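Side-chain contacts in BSU-2 beta-lactamase (Bacillus subtilis, PDB 6W5E), which hydrolyses beta-lactam antibiotics as a class D beta-lactamase, probably through an acyl-enzyme intermediate: residues T215-L219 with T220-L224; I159-F162 with W163-S167; L187-D190 with K191-K195. All blocks are in the same frame, centred on the assembly; numbering follows the deposited sequence.

Contact 1: T215-L219 with T220-L224; sequences TGTRL and TDMGL
Thr217 starts the contact where its methyl CG2 lies 3.8 Å from SD of Met222. Its OG1 serves other partners, the backbone N of Gly248 and a bound malonate ion. The CA-H of Thr217 points at Leu224 O, at a CA to O distance of 3.2 Å. That oxygen is shared: Arg218 N donates to Leu224 O at 2.9 Å, which closes the loop at its neck. The Arg218 side chain runs out with CG anti to the backbone N, then bends at chi3 (71°) and brings the guanidinium side-on to Asp221 in a salt bridge. Arg218 NE donates to Asp221 OD1 at 3.0 Å and Arg218 NH1 to Asp221 OD2 at 3.1 Å, the latter oxygen using its syn lone pair, with guanidinium and carboxylate planes 46° apart. Gly223 N hydrogen-bonds to Asp221 OD1 from the opposite face of the carboxylate, at 3.0 Å; this Asx turn helps hold the acid for the arginine. Leu224 CB lies over one guanidinium face, off toward the rim, 4.0 Å from Arg218 NH2, and NH1 has a second malonate as partner. Leu219 CD2 also meets Met222 SD, at 4.1 Å. The loop joins strands 209-217 and 225-233 just past the Lys-Thr-Gly signature that ends with Thr215 and Gly216. Gly216 pairs with Trp226 in the sheet, Leu219 packs on Trp111, Met222 on Ser247, and Leu224 on Gln72 and Thr73.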
ATOM      1  N   THR A 215       3.948   0.625  -3.426  1.00 10.67           N
ATOM      2  CA  THR A 215       4.251  -0.600  -4.148  1.00 10.13           C
ATOM      3  C   THR A 215       4.619  -1.728  -3.179  1.00 11.10           C
ATOM      4  O   THR A 215       4.971  -1.507  -2.013  1.00 11.37           O
ATOM      5  CB  THR A 215       5.440  -0.390  -5.092  1.00 12.66           C
ATOM      6  OG1 THR A 215       6.551   0.120  -4.342  1.00 13.43           O
ATOM      7  CG2 THR A 215       5.094   0.569  -6.219  1.00 15.01           C
ATOM      8  N   GLY A 216       4.529  -2.953  -3.687  1.00 10.67           N
ATOM      9  CA  GLY A 216       5.124  -4.099  -3.033  1.00 10.99           C
ATOM     10  C   GLY A 216       5.578  -5.086  -4.091  1.00 11.23           C
ATOM     11  O   GLY A 216       4.918  -5.223  -5.132  1.00 11.88           O
ATOM     12  N   THR A 217       6.694  -5.770  -3.853  1.00 10.99           N
ATOM     13  CA  THR A 217       7.205  -6.792  -4.758  1.00 11.64           C
ATOM     14  C   THR A 217       7.783  -7.924  -3.927  1.00 13.31           C
ATOM     15  O   THR A 217       8.438  -7.683  -2.911  1.00 14.33           O
ATOM     16  CB  THR A 217       8.338  -6.250  -5.647  1.00 14.36           C
ATOM     17  OG1 THR A 217       7.923  -5.056  -6.315  1.00 14.56           O
ATOM     18  CG2 THR A 217       8.795  -7.286  -6.679  1.00 14.73           C
ATOM     19  N   ARG A 218       7.536  -9.156  -4.347  1.00 14.23           N
ATOM     20  CA  ARG A 218       8.300 -10.281  -3.825  1.00 17.90           C
ATOM     21  C   ARG A 218       9.641 -10.261  -4.544  1.00 18.14           C
ATOM     22  O   ARG A 218       9.746 -10.642  -5.714  1.00 17.26           O
ATOM     23  CB  ARG A 218       7.562 -11.596  -4.036  1.00 18.05           C
ATOM     24  CG  ARG A 218       8.249 -12.762  -3.366  1.00 21.19           C
ATOM     25  CD  ARG A 218       7.382 -13.986  -3.401  1.00 22.32           C
ATOM     26  NE  ARG A 218       7.286 -14.512  -4.754  1.00 20.94           N
ATOM     27  CZ  ARG A 218       6.210 -15.120  -5.236  1.00 22.29           C
ATOM     28  NH1 ARG A 218       6.207 -15.572  -6.478  1.00 22.74           N
ATOM     29  NH2 ARG A 218       5.139 -15.279  -4.471  1.00 22.13           N
ATOM     30  N   LEU A 219      10.668  -9.776  -3.850  1.00 19.56           N
ATOM     31  CA  LEU A 219      11.964  -9.537  -4.465  1.00 23.58           C
ATOM     32  C   LEU A 219      12.749 -10.815  -4.703  1.00 27.39           C
ATOM     33  O   LEU A 219      13.747 -10.779  -5.428  1.00 32.91           O
ATOM     34  CB  LEU A 219      12.782  -8.576  -3.596  1.00 23.96           C
ATOM     35  CG  LEU A 219      12.155  -7.193  -3.396  1.00 26.03           C
ATOM     36  CD1 LEU A 219      12.926  -6.389  -2.356  1.00 24.65           C
ATOM     37  CD2 LEU A 219      12.078  -6.438  -4.717  1.00 25.64           C
ATOM     38  N   THR A 220      12.325 -11.935  -4.114  1.00 26.73           N
ATOM     39  CA  THR A 220      13.035 -13.192  -4.328  1.00 28.67           C
ATOM     40  C   THR A 220      13.034 -13.581  -5.801  1.00 26.50           C
ATOM     41  O   THR A 220      14.022 -14.126  -6.304  1.00 26.64           O
ATOM     42  CB  THR A 220      12.415 -14.296  -3.470  1.00 30.72           C
ATOM     43  OG1 THR A 220      11.021 -14.427  -3.776  1.00 32.76           O
ATOM     44  CG2 THR A 220      12.572 -13.972  -1.984  1.00 29.85           C
ATOM     45  N   ASP A 221      11.933 -13.297  -6.511  1.00 24.18           N
ATOM     46  CA  ASP A 221      11.813 -13.698  -7.908  1.00 21.18           C
ATOM     47  C   ASP A 221      11.021 -12.703  -8.750  1.00 19.45           C
ATOM     48  O   ASP A 221      10.710 -13.019  -9.905  1.00 17.99           O
ATOM     49  CB  ASP A 221      11.146 -15.066  -8.006  1.00 22.85           C
ATOM     50  CG  ASP A 221       9.726 -15.067  -7.468  1.00 18.82           C
ATOM     51  OD1 ASP A 221       9.276 -14.046  -6.896  1.00 19.68           O
ATOM     52  OD2 ASP A 221       9.045 -16.098  -7.617  1.00 21.81           O
ATOM     53  N   MET A 222      10.658 -11.540  -8.206  1.00 19.30           N
ATOM     54  CA  MET A 222       9.869 -10.533  -8.917  1.00 17.30           C
ATOM     55  C   MET A 222       8.533 -11.088  -9.404  1.00 16.77           C
ATOM     56  O   MET A 222       7.997 -10.646 -10.421  1.00 17.27           O
ATOM     57  CB  MET A 222      10.657  -9.883 -10.063  1.00 20.70           C
ATOM     58  CG  MET A 222      12.051  -9.424  -9.679  1.00 22.97           C
ATOM     59  SD  MET A 222      11.984  -8.060  -8.511  1.00 27.01           S
ATOM     60  CE  MET A 222      11.286  -6.770  -9.532  1.00 25.70           C
ATOM     61  N   GLY A 223       7.981 -12.054  -8.680  1.00 15.44           N
ATOM     62  CA  GLY A 223       6.829 -12.795  -9.147  1.00 14.97           C
ATOM     63  C   GLY A 223       5.504 -12.381  -8.564  1.00 13.02           C
ATOM     64  O   GLY A 223       4.471 -12.947  -8.941  1.00 13.95           O
ATOM     65  N   LEU A 224       5.500 -11.431  -7.633  1.00 11.86           N
ATOM     66  CA  LEU A 224       4.281 -10.939  -7.013  1.00 12.35           C
ATOM     67  C   LEU A 224       4.444  -9.439  -6.855  1.00 10.98           C
ATOM     68  O   LEU A 224       5.490  -8.974  -6.391  1.00 12.29           O
ATOM     69  CB  LEU A 224       4.103 -11.575  -5.631  1.00 13.79           C
ATOM     70  CG  LEU A 224       2.970 -11.038  -4.765  1.00 15.43           C
ATOM     71  CD1 LEU A 224       1.630 -11.241  -5.447  1.00 18.03           C
ATOM     72  CD2 LEU A 224       3.007 -11.733  -3.413  1.00 17.23           C
TER

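Contact 2: I159-F162 with W163-S167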
ATOM      1  N   ILE A 159       8.486 -11.459  13.842  1.00 12.48           N
ATOM      2  CA  ILE A 159       8.085 -10.065  14.016  1.00 14.20           C
ATOM      3  C   ILE A 159       8.626  -9.158  12.913  1.00 13.58           C
ATOM      4  O   ILE A 159       7.993  -8.150  12.574  1.00 14.69           O
ATOM      5  CB  ILE A 159       8.462  -9.564  15.428  1.00 13.81           C
ATOM      6  CG1 ILE A 159       7.906  -8.163  15.678  1.00 14.32           C
ATOM      7  CG2 ILE A 159       9.979  -9.584  15.622  1.00 15.83           C
ATOM      8  CD1 ILE A 159       6.403  -8.044  15.540  1.00 15.84           C
ATOM      9  N   ASP A 160       9.791  -9.480  12.341  1.00 13.38           N
ATOM     10  CA  ASP A 160      10.366  -8.662  11.273  1.00 14.90           C
ATOM     11  C   ASP A 160      10.404  -9.373   9.923  1.00 14.47           C
ATOM     12  O   ASP A 160      11.113  -8.931   9.012  1.00 15.67           O
ATOM     13  CB  ASP A 160      11.735  -8.092  11.655  1.00 17.64           C
ATOM     14  CG  ASP A 160      12.720  -9.150  12.081  1.00 20.50           C
ATOM     15  OD1 ASP A 160      12.507 -10.344  11.793  1.00 19.54           O
ATOM     16  OD2 ASP A 160      13.717  -8.770  12.728  1.00 25.50           O
ATOM     17  N   GLN A 161       9.643 -10.451   9.765  1.00 12.82           N
ATOM     18  CA  GLN A 161       9.586 -11.175   8.500  1.00 12.42           C
ATOM     19  C   GLN A 161       8.169 -11.414   7.992  1.00 12.80           C
ATOM     20  O   GLN A 161       8.001 -11.688   6.800  1.00 13.13           O
ATOM     21  CB  GLN A 161      10.306 -12.532   8.640  1.00 14.59           C
ATOM     22  CG  GLN A 161      10.467 -13.346   7.351  1.00 16.90           C
ATOM     23  CD  GLN A 161      11.326 -12.646   6.314  1.00 17.04           C
ATOM     24  OE1 GLN A 161      12.361 -12.071   6.642  1.00 18.83           O
ATOM     25  NE2 GLN A 161      10.900 -12.695   5.051  1.00 17.75           N
ATOM     26  N   PHE A 162       7.144 -11.281   8.836  1.00 12.86           N
ATOM     27  CA  PHE A 162       5.850 -11.897   8.533  1.00 11.81           C
ATOM     28  C   PHE A 162       5.167 -11.343   7.294  1.00 11.73           C
ATOM     29  O   PHE A 162       4.322 -12.038   6.724  1.00 12.65           O
ATOM     30  CB  PHE A 162       4.898 -11.827   9.731  1.00 11.36           C
ATOM     31  CG  PHE A 162       4.521 -10.422  10.151  1.00 13.00           C
ATOM     32  CD1 PHE A 162       3.520  -9.725   9.494  1.00 12.94           C
ATOM     33  CD2 PHE A 162       5.154  -9.811  11.225  1.00 13.02           C
ATOM     34  CE1 PHE A 162       3.175  -8.445   9.886  1.00 12.83           C
ATOM     35  CE2 PHE A 162       4.804  -8.531  11.628  1.00 13.14           C
ATOM     36  CZ  PHE A 162       3.812  -7.847  10.953  1.00 12.03           C
ATOM     37  N   TRP A 163       5.484 -10.120   6.874  1.00 12.00           N
ATOM     38  CA  TRP A 163       4.825  -9.526   5.711  1.00 12.62           C
ATOM     39  C   TRP A 163       5.586  -9.757   4.413  1.00 11.70           C
ATOM     40  O   TRP A 163       5.129  -9.301   3.352  1.00 12.64           O
ATOM     41  CB  TRP A 163       4.592  -8.023   5.916  1.00 11.92           C
ATOM     42  CG  TRP A 163       5.843  -7.188   6.004  1.00 12.17           C
ATOM     43  CD1 TRP A 163       6.453  -6.508   4.986  1.00 13.98           C
ATOM     44  CD2 TRP A 163       6.598  -6.902   7.183  1.00 13.06           C
ATOM     45  NE1 TRP A 163       7.552  -5.838   5.453  1.00 12.74           N
ATOM     46  CE2 TRP A 163       7.664  -6.056   6.804  1.00 13.68           C
ATOM     47  CE3 TRP A 163       6.480  -7.278   8.522  1.00 13.30           C
ATOM     48  CZ2 TRP A 163       8.608  -5.587   7.718  1.00 14.66           C
ATOM     49  CZ3 TRP A 163       7.419  -6.811   9.428  1.00 14.01           C
ATOM     50  CH2 TRP A 163       8.467  -5.974   9.022  1.00 13.13           C
ATOM     51  N   LEU A 164       6.720 -10.451   4.477  1.00 11.60           N
ATOM     52  CA  LEU A 164       7.632 -10.619   3.348  1.00 12.58           C
ATOM     53  C   LEU A 164       7.638 -12.086   2.936  1.00 12.77           C
ATOM     54  O   LEU A 164       8.401 -12.888   3.487  1.00 13.35           O
ATOM     55  CB  LEU A 164       9.035 -10.167   3.739  1.00 14.29           C
ATOM     56  CG  LEU A 164       9.137  -8.703   4.165  1.00 14.63           C
ATOM     57  CD1 LEU A 164      10.425  -8.482   4.936  1.00 16.41           C
ATOM     58  CD2 LEU A 164       9.071  -7.808   2.949  1.00 17.62           C
ATOM     59  N   GLN A 165       6.813 -12.415   1.942  1.00 13.06           N
ATOM     60  CA  GLN A 165       6.689 -13.767   1.387  1.00 14.70           C
ATOM     61  C   GLN A 165       6.673 -14.825   2.488  1.00 14.51           C
ATOM     62  O   GLN A 165       7.386 -15.832   2.451  1.00 16.35           O
ATOM     63  CB  GLN A 165       7.717 -14.048   0.283  1.00 14.57           C
ATOM     64  CG  GLN A 165       9.181 -14.111   0.692  1.00 15.43           C
ATOM     65  CD  GLN A 165       9.858 -12.751   0.747  1.00 16.73           C
ATOM     66  OE1 GLN A 165       9.326 -11.742   0.262  1.00 18.16           O
ATOM     67  NE2 GLN A 165      11.047 -12.719   1.337  1.00 17.90           N
ATOM     68  N   SER A 166       5.819 -14.583   3.478  1.00 13.55           N
ATOM     69  CA  SER A 166       5.839 -15.352   4.714  1.00 13.27           C
ATOM     70  C   SER A 166       4.414 -15.692   5.140  1.00 13.14           C
ATOM     71  O   SER A 166       3.585 -16.072   4.311  1.00 16.65           O
ATOM     72  CB  SER A 166       6.590 -14.561   5.795  1.00 14.43           C
ATOM     73  OG  SER A 166       6.731 -15.260   7.025  1.00 14.35           O
ATOM     74  N   SER A 167       4.117 -15.544   6.429  1.00 13.64           N
ATOM     75  CA  SER A 167       2.884 -16.076   7.003  1.00 13.57           C
ATOM     76  C   SER A 167       1.670 -15.193   6.760  1.00 12.69           C
ATOM     77  O   SER A 167       0.554 -15.709   6.624  1.00 14.85           O
ATOM     78  CB  SER A 167       3.075 -16.318   8.502  1.00 14.27           C
ATOM     79  OG  SER A 167       3.362 -15.101   9.182  1.00 13.83           O
TER
HETATM   80  O   HOH W   1      12.884 -11.089   2.935  1.00 29.74           O
HETATM   81  O   HOH W   2       3.827 -12.536   4.099  1.00 13.30           O
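The active-site loop between helices 138-147 and 172-184 turns here through a type I beta turn, with Phe162 and Trp163 at its two central positions and their rings set edge-to-face. Trp163 turns the edge of its six-membered ring, at CE3, to the middle of the Phe162 face: Trp163 CE3 is 3.7 Å from Phe162 CZ, and the planes stand at 79°. Both side chains place CG between backbone N and carbonyl carbon (chi1 63° and 66°), which turns the rings toward each other. On the rim of the indole, Trp163 CZ3 lies 3.5 Å from Ile159 O, close to the ring plane. As in other class D beta-lactamases, this tryptophan reaches the carboxylated lysine: its NE1 hydrogen-bonds to OQ2 of the modified residue at position 79, while Phe78 packs against both rings. Leu164 N closes the turn onto Gln161 O at 2.9 Å. The Gln161 side chain, bent at chi2, comes back so that NE2 donates to Leu164 O at 3.0 Å, in the carbonyl plane and on a lone pair. A water accepts from Gln165 NE2 and, weakly, from Gln161 NE2. A second water links Phe162 O and Ser166 N, and Ser166 OG hydrogen-bonds to a malonate ion.

Contact 3: L187-D190 with K191-K195; sequences LPFD and KPVMK
Met194 reaches back from the first turn of its helix to Phe189 and Leu187. Its CG rests 3.8 Å from Phe189 CB, and Met194 SD carries on to Leu187 CB at 4.1 Å. There the Met194 side chain bends at chi3 (-75°), which turns the methyl CE toward two backbone carbonyl oxygens: it is 3.3 Å from Phe189 O and 3.9 Å from Leu187 O. The inverse gamma turn centred on Pro188 folds the backbone at this place, with a weak bond from Phe189 N to Leu187 O. Phe189 CB is the bump that sits in the notch between Met194 CG and Val193 CG1, the latter 4.1 Å away; the ring leads away from the helical segment, toward helix 81-88. A second notch, between Pro192 CD and Val193 CG2, takes Asp190 CB, which lies 3.9 Å from the first and 4.0 Å from the second. Asp190 holds the N-cap position, though its carboxylate makes no capping bond. Asp190 O accepts the opening i to i+4 bond of the helix, from Met194 N at 3.2 Å, nearly straight on to the carbonyl. This is the entry to helix 191-200 from the loop that follows helix 172-184. Lys191 and Lys195 both form salt bridges with Glu185. Inward, Leu187 and Met194 pack on Leu182 of helix 172-184, Val193 lies against Leu87 and Gln88 of helix 81-88, and the Phe189 ring meets Leu84 of that helix and the ring of Trp144.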
ATOM      1  N   LEU A 187     -10.357   5.046  10.796  1.00 19.80           N
ATOM      2  CA  LEU A 187      -9.567   4.053  11.490  1.00 18.19           C
ATOM      3  C   LEU A 187      -9.251   4.594  12.874  1.00 17.96           C
ATOM      4  O   LEU A 187      -9.297   5.810  13.101  1.00 17.41           O
ATOM      5  CB  LEU A 187      -8.266   3.774  10.727  1.00 16.77           C
ATOM      6  CG  LEU A 187      -8.384   2.985   9.418  1.00 17.28           C
ATOM      7  CD1 LEU A 187      -7.044   3.010   8.707  1.00 19.77           C
ATOM      8  CD2 LEU A 187      -8.829   1.548   9.690  1.00 18.76           C
ATOM      9  N   PRO A 188      -8.948   3.720  13.828  1.00 16.14           N
ATOM     10  CA  PRO A 188      -8.674   4.151  15.212  1.00 17.53           C
ATOM     11  C   PRO A 188      -7.250   4.664  15.405  1.00 15.27           C
ATOM     12  O   PRO A 188      -6.489   4.168  16.238  1.00 18.48           O
ATOM     13  CB  PRO A 188      -8.949   2.870  16.009  1.00 18.48           C
ATOM     14  CG  PRO A 188      -8.628   1.779  15.066  1.00 18.75           C
ATOM     15  CD  PRO A 188      -9.080   2.258  13.722  1.00 15.96           C
ATOM     16  N   PHE A 189      -6.878   5.659  14.610  1.00 13.96           N
ATOM     17  CA  PHE A 189      -5.614   6.360  14.761  1.00 14.80           C
ATOM     18  C   PHE A 189      -5.899   7.839  14.960  1.00 14.78           C
ATOM     19  O   PHE A 189      -6.925   8.349  14.500  1.00 16.40           O
ATOM     20  CB  PHE A 189      -4.731   6.169  13.516  1.00 13.76           C
ATOM     21  CG  PHE A 189      -4.354   4.746  13.275  1.00 14.01           C
ATOM     22  CD1 PHE A 189      -3.437   4.116  14.106  1.00 13.05           C
ATOM     23  CD2 PHE A 189      -4.925   4.025  12.241  1.00 13.92           C
ATOM     24  CE1 PHE A 189      -3.092   2.796  13.905  1.00 13.70           C
ATOM     25  CE2 PHE A 189      -4.591   2.699  12.041  1.00 13.33           C
ATOM     26  CZ  PHE A 189      -3.665   2.082  12.867  1.00 14.14           C
ATOM     27  N   ASP A 190      -4.987   8.531  15.643  1.00 15.54           N
ATOM     28  CA  ASP A 190      -5.107   9.978  15.745  1.00 16.22           C
ATOM     29  C   ASP A 190      -5.134  10.589  14.353  1.00 15.31           C
ATOM     30  O   ASP A 190      -4.482  10.100  13.426  1.00 15.15           O
ATOM     31  CB  ASP A 190      -3.940  10.572  16.532  1.00 16.54           C
ATOM     32  CG  ASP A 190      -3.843  10.024  17.944  1.00 21.49           C
ATOM     33  OD1 ASP A 190      -4.816   9.406  18.422  1.00 24.11           O
ATOM     34  OD2 ASP A 190      -2.791  10.224  18.581  1.00 28.07           O
ATOM     35  N   LYS A 191      -5.921  11.649  14.199  1.00 17.39           N
ATOM     36  CA  LYS A 191      -5.969  12.343  12.916  1.00 17.14           C
ATOM     37  C   LYS A 191      -4.592  12.724  12.389  1.00 14.65           C
ATOM     38  O   LYS A 191      -4.310  12.432  11.218  1.00 14.48           O
ATOM     39  CB  LYS A 191      -6.955  13.520  12.979  1.00 19.19           C
ATOM     40  CG  LYS A 191      -8.409  13.093  12.874  1.00 25.53           C
ATOM     41  CD  LYS A 191      -8.993  13.499  11.526  1.00 31.52           C
ATOM     42  CE  LYS A 191     -10.235  12.693  11.180  1.00 34.91           C
ATOM     43  NZ  LYS A 191     -10.720  13.036   9.815  1.00 32.85           N
ATOM     44  N   PRO A 192      -3.695  13.345  13.166  1.00 16.57           N
ATOM     45  CA  PRO A 192      -2.372  13.668  12.603  1.00 16.33           C
ATOM     46  C   PRO A 192      -1.591  12.449  12.154  1.00 13.67           C
ATOM     47  O   PRO A 192      -0.810  12.547  11.200  1.00 13.42           O
ATOM     48  CB  PRO A 192      -1.664  14.409  13.742  1.00 17.55           C
ATOM     49  CG  PRO A 192      -2.755  14.911  14.617  1.00 21.20           C
ATOM     50  CD  PRO A 192      -3.886  13.943  14.503  1.00 18.19           C
ATOM     51  N   VAL A 193      -1.782  11.302  12.810  1.00 13.56           N
ATOM     52  CA  VAL A 193      -1.104  10.076  12.388  1.00 12.22           C
ATOM     53  C   VAL A 193      -1.527   9.694  10.975  1.00 11.47           C
ATOM     54  O   VAL A 193      -0.690   9.380  10.120  1.00 11.50           O
ATOM     55  CB  VAL A 193      -1.373   8.942  13.393  1.00 13.07           C
ATOM     56  CG1 VAL A 193      -0.940   7.585  12.814  1.00 13.68           C
ATOM     57  CG2 VAL A 193      -0.665   9.241  14.710  1.00 14.87           C
ATOM     58  N   MET A 194      -2.834   9.716  10.707  1.00 12.03           N
ATOM     59  CA  MET A 194      -3.308   9.383   9.368  1.00 12.26           C
ATOM     60  C   MET A 194      -2.865  10.417   8.341  1.00 11.93           C
ATOM     61  O   MET A 194      -2.507  10.057   7.215  1.00 12.14           O
ATOM     62  CB  MET A 194      -4.817   9.199   9.377  1.00 12.07           C
ATOM     63  CG  MET A 194      -5.201   7.948  10.137  1.00 13.14           C
ATOM     64  SD  MET A 194      -6.958   7.563  10.127  1.00 14.65           S
ATOM     65  CE  MET A 194      -7.582   8.775  11.286  1.00 15.46           C
ATOM     66  N   LYS A 195      -2.864  11.703   8.710  1.00 12.47           N
ATOM     67  CA  LYS A 195      -2.366  12.734   7.801  1.00 12.66           C
ATOM     68  C   LYS A 195      -0.897  12.507   7.454  1.00 11.86           C
ATOM     69  O   LYS A 195      -0.501  12.650   6.295  1.00 11.86           O
ATOM     70  CB  LYS A 195      -2.551  14.126   8.421  1.00 14.65           C
ATOM     71  CG  LYS A 195      -3.987  14.542   8.646  1.00 15.00           C
ATOM     72  CD  LYS A 195      -4.781  14.562   7.345  1.00 16.37           C
ATOM     73  CE  LYS A 195      -6.147  15.215   7.542  1.00 18.80           C
ATOM     74  NZ  LYS A 195      -7.059  14.955   6.392  1.00 20.72           N
TER

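How the contacts relate
Contacts 1 and 2 are neighbours at the active site, touching where Gln165 CB lies 3.7 Å from Arg218 CD and Gln165 NE2 lies 3.9 Å from Thr220 CG2; each has malonate bound beside it. Contact 3 is remote, on the opposite side of the chain's centre from contact 1, their nearest atoms about 16 Å apart. The loop of contact 2 leads into helix 172-184, which leads out to contact 3. Contact 1, between two sheet strands, combines a backbone bond at the loop neck with a partly exposed salt bridge. Contact 2 sets buried aromatic rings beside water and amide bonds. Contact 3 is mostly apolar packing with one helical backbone bond, lysines outside and Phe189 and Met194 buried.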